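Local structure of Q protein (Phage 21, 6P1B) at residues L20-A25 / T54-N59; S67-S72 / F139-V144; I97-H102 / P121-C126. The protein acts as a phage transcription antitermination factor, a gene regulator linked to RNA polymerase, and probably binds DNA. One frame throughout, in Å; residues are numbered along the deposited sequence.

From the N terminus, helix 10-28 comes first, and contact 1 lays the linker residues 54-59 against its second half, closing a loop that holds helix 38-45. The chain then enters helix 60-74, whose second half is used by contact 2. That contact closes a much longer loop, ending at residues 139-144 of helix 123-155. Contact 3 is nested within it: helix 94-104 meets the start of helix 123-155, and the hairpin of strands 108-112 and 115-119 lies between. Contacts 1 and 2 follow in series and touch where helix 10-28 meets helix 60-74. Contact 3 is on the opposite side of the chain's centre, but shares helix 123-155 with contact 2.

Contact 1: L20-A25 / T54-N59; sequences LELWGA and TRPMCN. Residue 24 of segment 20-25 comes from a tag, linker or insertion.
Leu22 and Met57 mark the closest backbone approach, with CA atoms 4.3 Å apart, where the extended chain of 54-59 passes across one turn of helix 20-25. No hydrogen bond joins the segments. Their backbones instead meet through a CA-H...O contact, Met57 CA lying 3.5 Å from Leu22 O with an angle of 135° at the hydrogen.

Pro56 O turns in toward the helix and is met by two methyl groups. Ala25 CB comes as near as 3.1 Å to this oxygen, a tight fit, and Leu22 CD2 approaches it at 3.6 Å. Beyond Pro56, the Met57 side chain lies along Ala25: its CB rests on Ala25 CB at 3.9 Å, and the bend about the CG-SD bond (chi3 62°) brings CE over to Ala25 O. Cys58 follows, its CB against Leu22 CB at 4.0 Å. With chi1 at 55° its sulfur stands between the backbone N and the carbonyl carbon, which directs SG to Trp23 CA at 3.9 Å. The Trp23 indole leaves on the far side, where NE1 is hydrogen-bonded to Ser67 OG. At the start of the crossing, Arg55 spreads its guanidinium so that Ala25 CA lies 4.0 Å above one face, near the rim. Its NH2 is held by Ala89 O and its NH1, weakly, by Tyr88 O, so the same arginine ties the linker to the end of helix 78-88.

The extended segment thus lies over helix 10-28 and runs directly into helix 60-74, where Asn59 OD1 accepts from Asp62 N in a classical asparagine N-cap.

Contact 2: S67-S72 / F139-V144; sequences SQVVDS and FMIYPV
Ile141 is the first residue of 139-144 to reach the other helix, and it does so with both ends of its branched side chain. CG2 lies 4.3 Å from Val69 CG1, while CD1, at the tip of the longer branch, comes to 4.4 Å from Val70 CG2. The chain points CG1 away from the carbonyl carbon (chi1 -67°) and then extends, which carries the tip nearer to helix 67-72 than its CB direction suggests.

Tyr142 turns to the opposite flank, where its ring meets that of Trp15 with the planes at about 75°. Pro143 cannot donate a backbone hydrogen bond, and the helix is kinked here, the N of Pro143 having no bond to the turn before.

Val144, one turn on from Ile141, makes the closest approach: its CG1 packs against Val69 CG1 at 3.6 Å. The two valines slide past one another in opposite directions, each offering the methyl that is anti to its backbone N. Ser72 borders this pair, with OG 4.4 Å from Val144 CG1. The hydroxyl is folded back on its own helix, donating to Val69 O at 2.7 Å, so its polarity is satisfied beside the apolar surface.

The axes of segments 67-72 and 139-144 approach to 9.6 Å at 134°, nearer antiparallel than parallel. Around this seam, Val70 leans on Trp23 of helix 10-28 and on Phe81 and Leu84 of helix 78-88, Ile141 also reaches Leu84, and Val73 continues the packing of helix 60-74 against Ile141 and Val144.

Contact 3: I97-H102 / P121-C126; sequences IASYYH and PSLATC
His102 and Leu123 meet through a CH-pi contact: Leu123 CB sits 4.2 Å from the centroid of the imidazole, only 8° off the ring normal and so squarely over the face. The His102 side chain gets there by holding CG anti to the backbone N (chi1 -179°), which extends the ring from helix 97-102 to the first turn of the next helix.

The edge of the ring has other company. Cys126 SG lies 5.2 Å from the centroid, at 88° to the normal, a sulfur-aromatic contact made in the ring plane. The same sulfur approaches His102 CA at 3.7 Å, so it lies against the root of the side chain as well as the ring edge. Pro121 O also lies at the edge, 3.0 Å from His102 CD2, and its 3.3 Å separation from NE2 has too poor an angle for a hydrogen bond.

Apolar packing continues one turn back, where Ala98 CB faces the Cys126 backbone and touches Leu123 CD1. Separately, Ala98 O is in van der Waals contact with Cys126 CB at 3.8 Å.

Polar bonding across the contact runs through water. One molecule donates to His102 O at 2.9 Å and to Pro121 O at 2.8 Å, bridging the two backbones. Within 121-126, the hydroxyls of Ser122, the N-cap residue, and Thr125 are hydrogen-bonded at the helix start.

Cys126 has been seen disulfide-bonded to Cys112 in another structure of this protein, but that link is absent here. Helix 94-104 and the first turn of helix 123-155 pack together at the base of the two-stranded hairpin: Pro121 and Thr125 touch Arg108 of strand 108-112, and Ala98 extends the helix packing to Arg127 and Val130.

Contact 1: L20-A25 / T54-N59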
ATOM      1  N   LEU A  20      -6.177   3.190  -6.809  1.00 11.69           N
ATOM      2  CA  LEU A  20      -5.699   3.127  -5.443  1.00 10.72           C
ATOM      3  C   LEU A  20      -5.585   4.512  -4.816  1.00  9.63           C
ATOM      4  O   LEU A  20      -5.718   4.628  -3.612  1.00  9.56           O
ATOM      5  CB  LEU A  20      -4.362   2.377  -5.403  1.00 11.74           C
ATOM      6  CG  LEU A  20      -4.446   0.866  -5.720  1.00 10.49           C
ATOM      7  CD1 LEU A  20      -3.003   0.264  -5.711  1.00  9.91           C
ATOM      8  CD2 LEU A  20      -5.334   0.095  -4.711  1.00 11.55           C
ATOM      9  N   GLU A  21      -5.368   5.578  -5.603  1.00 11.50           N
ATOM     10  CA  GLU A  21      -5.424   6.934  -5.038  1.00 11.20           C
ATOM     11  C   GLU A  21      -6.847   7.280  -4.572  1.00 13.01           C
ATOM     12  O   GLU A  21      -7.044   7.791  -3.458  1.00 11.56           O
ATOM     13  CB  GLU A  21      -4.932   7.956  -6.072  1.00 12.16           C
ATOM     14  CG  GLU A  21      -3.405   7.903  -6.254  1.00 12.48           C
ATOM     15  CD  GLU A  21      -2.868   8.779  -7.398  1.00 19.82           C
ATOM     16  OE1 GLU A  21      -3.672   9.336  -8.213  1.00 16.85           O
ATOM     17  OE2 GLU A  21      -1.639   8.921  -7.486  1.00 21.12           O
ATOM     18  N   LEU A  22      -7.854   6.937  -5.384  1.00 11.33           N
ATOM     19  CA  LEU A  22      -9.230   7.193  -4.985  1.00 11.78           C
ATOM     20  C   LEU A  22      -9.628   6.348  -3.765  1.00 12.35           C
ATOM     21  O   LEU A  22     -10.273   6.852  -2.812  1.00 12.45           O
ATOM     22  CB  LEU A  22     -10.169   6.893  -6.153  1.00 12.31           C
ATOM     23  CG  LEU A  22     -10.014   7.819  -7.334  1.00 13.82           C
ATOM     24  CD1 LEU A  22     -10.792   7.277  -8.542  1.00 21.80           C
ATOM     25  CD2 LEU A  22     -10.512   9.198  -6.916  1.00 18.38           C
ATOM     26  N   TRP A  23      -9.232   5.091  -3.766  1.00 10.16           N
ATOM     27  CA  TRP A  23      -9.515   4.205  -2.641  1.00 10.10           C
ATOM     28  C   TRP A  23      -8.787   4.659  -1.376  1.00 11.25           C
ATOM     29  O   TRP A  23      -9.365   4.627  -0.284  1.00 10.55           O
ATOM     30  CB  TRP A  23      -9.130   2.766  -3.020  1.00  9.81           C
ATOM     31  CG  TRP A  23      -8.949   1.864  -1.878  1.00 10.49           C
ATOM     32  CD1 TRP A  23      -9.914   1.211  -1.159  1.00 11.18           C
ATOM     33  CD2 TRP A  23      -7.691   1.492  -1.277  1.00  9.72           C
ATOM     34  NE1 TRP A  23      -9.346   0.471  -0.158  1.00 11.30           N
ATOM     35  CE2 TRP A  23      -7.977   0.591  -0.239  1.00 10.48           C
ATOM     36  CE3 TRP A  23      -6.365   1.837  -1.538  1.00 10.70           C
ATOM     37  CZ2 TRP A  23      -6.990   0.047   0.566  1.00 10.64           C
ATOM     38  CZ3 TRP A  23      -5.372   1.292  -0.759  1.00 10.51           C
ATOM     39  CH2 TRP A  23      -5.690   0.383   0.283  1.00 13.36           C
ATOM     40  N   GLY A  24      -7.529   5.091  -1.511  1.00  9.79           N
ATOM     41  CA  GLY A  24      -6.801   5.566  -0.364  1.00 10.06           C
ATOM     42  C   GLY A  24      -7.434   6.770   0.280  1.00 10.80           C
ATOM     43  O   GLY A  24      -7.545   6.849   1.513  1.00 11.32           O
ATOM     44  N   ALA A  25      -7.884   7.711  -0.528  1.00 12.17           N
ATOM     45  CA  ALA A  25      -8.616   8.861   0.042  1.00 12.28           C
ATOM     46  C   ALA A  25      -9.893   8.391   0.741  1.00 13.63           C
ATOM     47  O   ALA A  25     -10.223   8.861   1.845  1.00 13.46           O
ATOM     48  CB  ALA A  25      -8.944   9.866  -1.045  1.00 12.85           C
ATOM     49  N   THR A  54      -8.487  16.631   1.411  1.00 26.62           N
ATOM     50  CA  THR A  54      -8.103  17.445   0.259  1.00 26.60           C
ATOM     51  C   THR A  54      -8.026  16.661  -1.036  1.00 28.08           C
ATOM     52  O   THR A  54      -7.733  17.256  -2.078  1.00 24.70           O
ATOM     53  CB  THR A  54      -6.748  18.123   0.498  1.00 27.69           C
ATOM     54  OG1 THR A  54      -5.803  17.162   0.966  1.00 26.30           O
ATOM     55  CG2 THR A  54      -6.895  19.261   1.522  1.00 40.63           C
ATOM     56  N   ARG A  55      -8.328  15.367  -1.011  1.00 36.63           N
ATOM     57  CA  ARG A  55      -8.193  14.512  -2.183  1.00 28.79           C
ATOM     58  C   ARG A  55      -9.552  13.917  -2.538  1.00 28.24           C
ATOM     59  O   ARG A  55     -10.360  13.639  -1.656  1.00 27.58           O
ATOM     60  CB  ARG A  55      -7.197  13.379  -1.930  1.00 21.58           C
ATOM     61  CG  ARG A  55      -5.781  13.852  -1.644  1.00 23.28           C
ATOM     62  CD  ARG A  55      -4.936  12.720  -1.079  1.00 20.96           C
ATOM     63  NE  ARG A  55      -5.445  12.292   0.226  1.00 23.02           N
ATOM     64  CZ  ARG A  55      -5.153  11.123   0.797  1.00 25.01           C
ATOM     65  NH1 ARG A  55      -4.352  10.251   0.190  1.00 25.93           N
ATOM     66  NH2 ARG A  55      -5.666  10.820   1.976  1.00 30.70           N
ATOM     67  N   PRO A  56      -9.837  13.719  -3.818  1.00 29.21           N
ATOM     68  CA  PRO A  56     -11.102  13.082  -4.189  1.00 29.33           C
ATOM     69  C   PRO A  56     -11.066  11.596  -3.857  1.00 28.22           C
ATOM     70  O   PRO A  56     -10.010  10.966  -3.780  1.00 21.36           O
ATOM     71  CB  PRO A  56     -11.192  13.320  -5.699  1.00 24.30           C
ATOM     72  CG  PRO A  56      -9.801  13.377  -6.140  1.00 25.66           C
ATOM     73  CD  PRO A  56      -8.986  13.977  -4.995  1.00 25.64           C
ATOM     74  N   MET A  57     -12.248  11.038  -3.654  1.00 22.10           N
ATOM     75  CA  MET A  57     -12.362   9.617  -3.357  1.00 21.95           C
ATOM     76  C   MET A  57     -13.392   8.977  -4.279  1.00 20.58           C
ATOM     77  O   MET A  57     -14.195   9.661  -4.923  1.00 20.60           O
ATOM     78  CB  MET A  57     -12.753   9.379  -1.884  1.00 24.45           C
ATOM     79  CG  MET A  57     -14.084   9.915  -1.509  1.00 25.11           C
ATOM     80  SD  MET A  57     -14.467   9.821   0.298  1.00 23.82           S
ATOM     81  CE  MET A  57     -13.260  10.801   0.961  1.00 23.68           C
ATOM     82  N   CYS A  58     -13.378   7.653  -4.284  1.00 19.02           N
ATOM     83  CA  CYS A  58     -14.351   6.844  -4.989  1.00 19.47           C
ATOM     84  C   CYS A  58     -15.665   6.796  -4.200  1.00 22.35           C
ATOM     85  O   CYS A  58     -15.772   7.319  -3.090  1.00 25.54           O
ATOM     86  CB  CYS A  58     -13.796   5.450  -5.205  1.00 20.67           C
ATOM     87  SG  CYS A  58     -13.242   4.619  -3.689  1.00 18.13           S
ATOM     88  N   ASN A  59     -16.682   6.174  -4.794  1.00 22.20           N
ATOM     89  CA  ASN A  59     -17.935   5.997  -4.066  1.00 24.04           C
ATOM     90  C   ASN A  59     -17.789   4.810  -3.104  1.00 24.31           C
ATOM     91  O   ASN A  59     -16.779   4.113  -3.087  1.00 23.38           O
ATOM     92  CB  ASN A  59     -19.118   5.811  -5.030  1.00 25.42           C
ATOM     93  CG  ASN A  59     -18.998   4.552  -5.890  1.00 25.50           C
ATOM     94  OD1 ASN A  59     -18.333   3.559  -5.517  1.00 25.11           O
ATOM     95  ND2 ASN A  59     -19.640   4.582  -7.058  1.00 26.19           N
TER

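Contact 2: S67-S72 / F139-V144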
ATOM      1  N   SER A  67     -11.365  -2.373  -1.154  1.00 17.78           N
ATOM      2  CA  SER A  67     -10.877  -2.776   0.153  1.00 18.19           C
ATOM      3  C   SER A  67     -10.844  -4.302   0.281  1.00 18.79           C
ATOM      4  O   SER A  67      -9.869  -4.876   0.774  1.00 18.56           O
ATOM      5  CB  SER A  67     -11.741  -2.173   1.264  1.00 19.52           C
ATOM      6  OG  SER A  67     -11.620  -0.754   1.302  1.00 19.15           O
ATOM      7  N   GLN A  68     -11.915  -4.962  -0.147  1.00 20.67           N
ATOM      8  CA  GLN A  68     -11.973  -6.433  -0.074  1.00 28.12           C
ATOM      9  C   GLN A  68     -10.854  -7.060  -0.898  1.00 23.18           C
ATOM     10  O   GLN A  68     -10.141  -7.968  -0.442  1.00 23.08           O
ATOM     11  CB  GLN A  68     -13.325  -6.928  -0.599  1.00 43.04           C
ATOM     12  CG  GLN A  68     -14.527  -6.544   0.241  1.00 61.41           C
ATOM     13  CD  GLN A  68     -15.838  -7.037  -0.376  1.00 64.67           C
ATOM     14  OE1 GLN A  68     -15.852  -7.621  -1.469  1.00 51.74           O
ATOM     15  NE2 GLN A  68     -16.947  -6.779   0.315  1.00 65.12           N
ATOM     16  N   VAL A  69     -10.673  -6.565  -2.113  1.00 18.72           N
ATOM     17  CA  VAL A  69      -9.578  -7.036  -2.974  1.00 17.95           C
ATOM     18  C   VAL A  69      -8.229  -6.828  -2.294  1.00 17.13           C
ATOM     19  O   VAL A  69      -7.412  -7.756  -2.172  1.00 17.32           O
ATOM     20  CB  VAL A  69      -9.640  -6.336  -4.345  1.00 17.36           C
ATOM     21  CG1 VAL A  69      -8.400  -6.588  -5.144  1.00 16.74           C
ATOM     22  CG2 VAL A  69     -10.852  -6.828  -5.136  1.00 18.54           C
ATOM     23  N   VAL A  70      -7.949  -5.598  -1.889  1.00 16.40           N
ATOM     24  CA  VAL A  70      -6.633  -5.281  -1.335  1.00 15.82           C
ATOM     25  C   VAL A  70      -6.363  -6.132  -0.096  1.00 16.64           C
ATOM     26  O   VAL A  70      -5.285  -6.726   0.049  1.00 16.65           O
ATOM     27  CB  VAL A  70      -6.521  -3.780  -1.034  1.00 15.28           C
ATOM     28  CG1 VAL A  70      -5.257  -3.476  -0.264  1.00 15.12           C
ATOM     29  CG2 VAL A  70      -6.502  -3.006  -2.335  1.00 14.59           C
ATOM     30  N   ASP A  71      -7.354  -6.233   0.798  1.00 22.56           N
ATOM     31  CA  ASP A  71      -7.158  -7.039   1.990  1.00 23.86           C
ATOM     32  C   ASP A  71      -6.891  -8.485   1.614  1.00 26.83           C
ATOM     33  O   ASP A  71      -5.987  -9.105   2.169  1.00 23.47           O
ATOM     34  CB  ASP A  71      -8.359  -6.925   2.926  1.00 24.38           C
ATOM     35  CG  ASP A  71      -8.090  -7.538   4.283  1.00 28.85           C
ATOM     36  OD1 ASP A  71      -7.463  -6.873   5.149  1.00 27.04           O
ATOM     37  OD2 ASP A  71      -8.487  -8.704   4.484  1.00 32.64           O
ATOM     38  N   SER A  72      -7.615  -9.013   0.619  1.00 20.11           N
ATOM     39  CA  SER A  72      -7.457 -10.426   0.281  1.00 24.22           C
ATOM     40  C   SER A  72      -6.108 -10.697  -0.357  1.00 20.08           C
ATOM     41  O   SER A  72      -5.665 -11.852  -0.392  1.00 20.42           O
ATOM     42  CB  SER A  72      -8.564 -10.892  -0.658  1.00 20.98           C
ATOM     43  OG  SER A  72      -8.408 -10.292  -1.927  1.00 19.98           O
ATOM     44  N   PHE A 139       1.493  -5.097  -8.710  1.00 14.09           N
ATOM     45  CA  PHE A 139       1.478  -6.220  -9.623  1.00 15.06           C
ATOM     46  C   PHE A 139       0.558  -7.326  -9.106  1.00 17.19           C
ATOM     47  O   PHE A 139      -0.192  -7.920  -9.880  1.00 16.90           O
ATOM     48  CB  PHE A 139       2.895  -6.757  -9.824  1.00 15.71           C
ATOM     49  CG  PHE A 139       2.990  -7.897 -10.808  1.00 17.73           C
ATOM     50  CD1 PHE A 139       3.066  -7.649 -12.168  1.00 21.55           C
ATOM     51  CD2 PHE A 139       3.000  -9.213 -10.378  1.00 18.68           C
ATOM     52  CE1 PHE A 139       3.148  -8.684 -13.074  1.00 20.01           C
ATOM     53  CE2 PHE A 139       3.069 -10.258 -11.278  1.00 19.11           C
ATOM     54  CZ  PHE A 139       3.157  -9.998 -12.636  1.00 20.06           C
ATOM     55  N   MET A 140       0.591  -7.597  -7.802  1.00 15.07           N
ATOM     56  CA  MET A 140      -0.250  -8.668  -7.244  1.00 15.60           C
ATOM     57  C   MET A 140      -1.716  -8.263  -7.193  1.00 17.79           C
ATOM     58  O   MET A 140      -2.597  -9.101  -7.385  1.00 16.35           O
ATOM     59  CB  MET A 140       0.209  -9.054  -5.855  1.00 15.56           C
ATOM     60  CG  MET A 140       1.626  -9.589  -5.769  1.00 22.29           C
ATOM     61  SD  MET A 140       2.296  -9.442  -4.060  1.00 38.18           S
ATOM     62  CE  MET A 140       0.971 -10.126  -3.072  1.00 39.02           C
ATOM     63  N   ILE A 141      -2.001  -6.979  -6.952  1.00 13.41           N
ATOM     64  CA  ILE A 141      -3.378  -6.523  -6.819  1.00 13.60           C
ATOM     65  C   ILE A 141      -4.066  -6.483  -8.174  1.00 14.22           C
ATOM     66  O   ILE A 141      -5.261  -6.811  -8.282  1.00 14.95           O
ATOM     67  CB  ILE A 141      -3.407  -5.136  -6.127  1.00 12.94           C
ATOM     68  CG1 ILE A 141      -2.938  -5.257  -4.667  1.00 12.66           C
ATOM     69  CG2 ILE A 141      -4.799  -4.539  -6.218  1.00 13.45           C
ATOM     70  CD1 ILE A 141      -2.551  -3.961  -4.046  1.00 12.07           C
ATOM     71  N   TYR A 142      -3.330  -6.093  -9.232  1.00 14.20           N
ATOM     72  CA  TYR A 142      -3.944  -5.738 -10.509  1.00 14.95           C
ATOM     73  C   TYR A 142      -4.918  -6.794 -11.049  1.00 16.01           C
ATOM     74  O   TYR A 142      -6.081  -6.470 -11.343  1.00 16.61           O
ATOM     75  CB  TYR A 142      -2.875  -5.443 -11.569  1.00 15.24           C
ATOM     76  CG  TYR A 142      -3.480  -5.267 -12.939  1.00 16.42           C
ATOM     77  CD1 TYR A 142      -3.995  -4.052 -13.320  1.00 16.72           C
ATOM     78  CD2 TYR A 142      -3.597  -6.345 -13.822  1.00 17.51           C
ATOM     79  CE1 TYR A 142      -4.613  -3.901 -14.563  1.00 22.25           C
ATOM     80  CE2 TYR A 142      -4.194  -6.200 -15.058  1.00 18.82           C
ATOM     81  CZ  TYR A 142      -4.703  -4.983 -15.408  1.00 26.20           C
ATOM     82  OH  TYR A 142      -5.292  -4.837 -16.629  1.00 23.07           O
ATOM     83  N   PRO A 143      -4.500  -8.052 -11.217  1.00 17.29           N
ATOM     84  CA  PRO A 143      -5.439  -9.041 -11.804  1.00 20.54           C
ATOM     85  C   PRO A 143      -6.664  -9.293 -10.938  1.00 18.81           C
ATOM     86  O   PRO A 143      -7.753  -9.529 -11.472  1.00 19.86           O
ATOM     87  CB  PRO A 143      -4.585 -10.320 -11.945  1.00 19.16           C
ATOM     88  CG  PRO A 143      -3.464 -10.139 -10.936  1.00 18.40           C
ATOM     89  CD  PRO A 143      -3.196  -8.655 -10.861  1.00 17.02           C
ATOM     90  N   VAL A 144      -6.518  -9.221  -9.611  1.00 17.35           N
ATOM     91  CA  VAL A 144      -7.643  -9.440  -8.721  1.00 17.94           C
ATOM     92  C   VAL A 144      -8.646  -8.301  -8.852  1.00 18.04           C
ATOM     93  O   VAL A 144      -9.851  -8.533  -8.955  1.00 19.20           O
ATOM     94  CB  VAL A 144      -7.152  -9.612  -7.266  1.00 17.49           C
ATOM     95  CG1 VAL A 144      -8.301  -9.960  -6.356  1.00 18.57           C
ATOM     96  CG2 VAL A 144      -6.038 -10.680  -7.185  1.00 17.61           C
TER

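Contact 3: I97-H102 / P121-C126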
ATOM      1  N   ILE A  97       8.302   7.242   3.874  1.00 19.87           N
ATOM      2  CA  ILE A  97       8.175   5.822   4.200  1.00 19.00           C
ATOM      3  C   ILE A  97       9.555   5.188   4.361  1.00 18.08           C
ATOM      4  O   ILE A  97       9.834   4.463   5.346  1.00 17.55           O
ATOM      5  CB  ILE A  97       7.363   5.120   3.102  1.00 19.80           C
ATOM      6  CG1 ILE A  97       5.972   5.737   2.979  1.00 21.15           C
ATOM      7  CG2 ILE A  97       7.237   3.625   3.449  1.00 19.50           C
ATOM      8  CD1 ILE A  97       5.118   5.187   1.811  1.00 22.89           C
ATOM      9  N   ALA A  98      10.421   5.412   3.373  1.00 18.39           N
ATOM     10  CA  ALA A  98      11.778   4.854   3.425  1.00 17.92           C
ATOM     11  C   ALA A  98      12.545   5.349   4.653  1.00 17.85           C
ATOM     12  O   ALA A  98      13.299   4.580   5.281  1.00 17.41           O
ATOM     13  CB  ALA A  98      12.539   5.215   2.150  1.00 19.10           C
ATOM     14  N   SER A  99      12.375   6.623   5.016  1.00 22.75           N
ATOM     15  CA  SER A  99      13.102   7.163   6.159  0.57 25.05           C
ATOM     16  C   SER A  99      12.625   6.543   7.461  1.00 25.90           C
ATOM     17  O   SER A  99      13.435   6.272   8.358  1.00 21.49           O
ATOM     18  CB  SER A  99      12.935   8.681   6.211  0.57 27.19           C
ATOM     19  OG  SER A  99      13.373   9.264   5.016  0.57 22.82           O
ATOM     20  N   TYR A 100      11.312   6.310   7.588  1.00 19.53           N
ATOM     21  CA  TYR A 100      10.836   5.595   8.759  1.00 23.77           C
ATOM     22  C   TYR A 100      11.521   4.227   8.863  1.00 25.44           C
ATOM     23  O   TYR A 100      12.107   3.872   9.910  1.00 23.61           O
ATOM     24  CB  TYR A 100       9.327   5.421   8.707  1.00 25.27           C
ATOM     25  CG  TYR A 100       8.820   4.431   9.759  1.00 35.32           C
ATOM     26  CD1 TYR A 100       8.524   3.125   9.429  1.00 35.17           C
ATOM     27  CD2 TYR A 100       8.660   4.827  11.097  1.00 39.53           C
ATOM     28  CE1 TYR A 100       8.066   2.218  10.390  1.00 36.98           C
ATOM     29  CE2 TYR A 100       8.203   3.932  12.062  1.00 38.01           C
ATOM     30  CZ  TYR A 100       7.906   2.626  11.695  1.00 33.76           C
ATOM     31  OH  TYR A 100       7.463   1.734  12.629  1.00 42.58           O
ATOM     32  N   TYR A 101      11.450   3.438   7.779  1.00 19.16           N
ATOM     33  CA  TYR A 101      12.050   2.099   7.821  1.00 19.94           C
ATOM     34  C   TYR A 101      13.565   2.134   8.001  1.00 18.95           C
ATOM     35  O   TYR A 101      14.131   1.242   8.634  1.00 25.94           O
ATOM     36  CB  TYR A 101      11.646   1.320   6.569  1.00 17.77           C
ATOM     37  CG  TYR A 101      10.263   0.764   6.732  1.00 21.34           C
ATOM     38  CD1 TYR A 101      10.036  -0.384   7.514  1.00 20.42           C
ATOM     39  CD2 TYR A 101       9.158   1.408   6.176  1.00 20.95           C
ATOM     40  CE1 TYR A 101       8.759  -0.883   7.689  1.00 26.34           C
ATOM     41  CE2 TYR A 101       7.875   0.904   6.367  1.00 26.20           C
ATOM     42  CZ  TYR A 101       7.690  -0.249   7.115  1.00 30.97           C
ATOM     43  OH  TYR A 101       6.419  -0.754   7.304  1.00 42.35           O
ATOM     44  N   HIS A 102      14.233   3.184   7.526  1.00 18.72           N
ATOM     45  CA  HIS A 102      15.658   3.339   7.781  1.00 21.59           C
ATOM     46  C   HIS A 102      15.904   3.561   9.271  1.00 25.02           C
ATOM     47  O   HIS A 102      16.841   2.996   9.842  1.00 24.46           O
ATOM     48  CB  HIS A 102      16.213   4.508   6.950  1.00 23.84           C
ATOM     49  CG  HIS A 102      17.678   4.735   7.122  1.00 25.39           C
ATOM     50  ND1 HIS A 102      18.196   5.838   7.777  1.00 26.02           N
ATOM     51  CD2 HIS A 102      18.744   4.008   6.708  1.00 23.68           C
ATOM     52  CE1 HIS A 102      19.517   5.765   7.768  1.00 24.33           C
ATOM     53  NE2 HIS A 102      19.871   4.672   7.125  1.00 23.04           N
ATOM     54  N   PRO A 121      20.891  -1.263   6.884  1.00 26.11           N
ATOM     55  CA  PRO A 121      20.776  -0.779   5.497  1.00 26.07           C
ATOM     56  C   PRO A 121      20.844   0.746   5.410  1.00 24.68           C
ATOM     57  O   PRO A 121      20.371   1.470   6.290  1.00 24.78           O
ATOM     58  CB  PRO A 121      19.400  -1.290   5.049  1.00 28.44           C
ATOM     59  CG  PRO A 121      18.607  -1.420   6.325  1.00 26.72           C
ATOM     60  CD  PRO A 121      19.635  -1.842   7.389  1.00 22.90           C
ATOM     61  N   SER A 122      21.408   1.213   4.302  1.00 26.20           N
ATOM     62  CA  SER A 122      21.468   2.628   3.985  1.00 28.13           C
ATOM     63  C   SER A 122      20.085   3.171   3.620  1.00 28.44           C
ATOM     64  O   SER A 122      19.142   2.412   3.318  1.00 27.32           O
ATOM     65  CB  SER A 122      22.410   2.871   2.802  1.00 29.74           C
ATOM     66  OG  SER A 122      21.825   2.405   1.593  1.00 29.72           O
ATOM     67  N   LEU A 123      19.978   4.515   3.643  1.00 22.07           N
ATOM     68  CA  LEU A 123      18.722   5.130   3.222  1.00 20.55           C
ATOM     69  C   LEU A 123      18.420   4.774   1.772  1.00 20.15           C
ATOM     70  O   LEU A 123      17.293   4.419   1.441  1.00 18.77           O
ATOM     71  CB  LEU A 123      18.783   6.652   3.395  1.00 21.08           C
ATOM     72  CG  LEU A 123      17.584   7.454   2.879  1.00 20.04           C
ATOM     73  CD1 LEU A 123      16.299   7.057   3.579  1.00 18.57           C
ATOM     74  CD2 LEU A 123      17.834   8.963   3.014  1.00 21.12           C
ATOM     75  N   ALA A 124      19.432   4.802   0.907  1.00 21.71           N
ATOM     76  CA  ALA A 124      19.200   4.497  -0.511  1.00 21.72           C
ATOM     77  C   ALA A 124      18.677   3.080  -0.678  1.00 20.84           C
ATOM     78  O   ALA A 124      17.763   2.820  -1.479  1.00 19.95           O
ATOM     79  CB  ALA A 124      20.485   4.682  -1.306  1.00 23.92           C
ATOM     80  N   THR A 125      19.236   2.146   0.073  1.00 21.23           N
ATOM     81  CA  THR A 125      18.725   0.776   0.025  1.00 20.66           C
ATOM     82  C   THR A 125      17.269   0.719   0.468  1.00 18.73           C
ATOM     83  O   THR A 125      16.431   0.109  -0.207  1.00 17.93           O
ATOM     84  CB  THR A 125      19.593  -0.119   0.876  1.00 21.91           C
ATOM     85  OG1 THR A 125      20.903  -0.159   0.312  1.00 23.96           O
ATOM     86  CG2 THR A 125      19.005  -1.539   0.935  1.00 21.54           C
ATOM     87  N   CYS A 126      16.961   1.309   1.624  1.00 20.15           N
ATOM     88  CA  CYS A 126      15.578   1.305   2.103  1.00 21.38           C
ATOM     89  C   CYS A 126      14.625   1.945   1.090  1.00 16.63           C
ATOM     90  O   CYS A 126      13.503   1.463   0.885  1.00 16.46           O
ATOM     91  CB  CYS A 126      15.492   2.018   3.448  1.00 19.98           C
ATOM     92  SG  CYS A 126      16.331   1.171   4.811  1.00 21.44           S
TER
HETATM   93  O   HOH W   1      19.288   1.792   8.889  1.00 39.05           O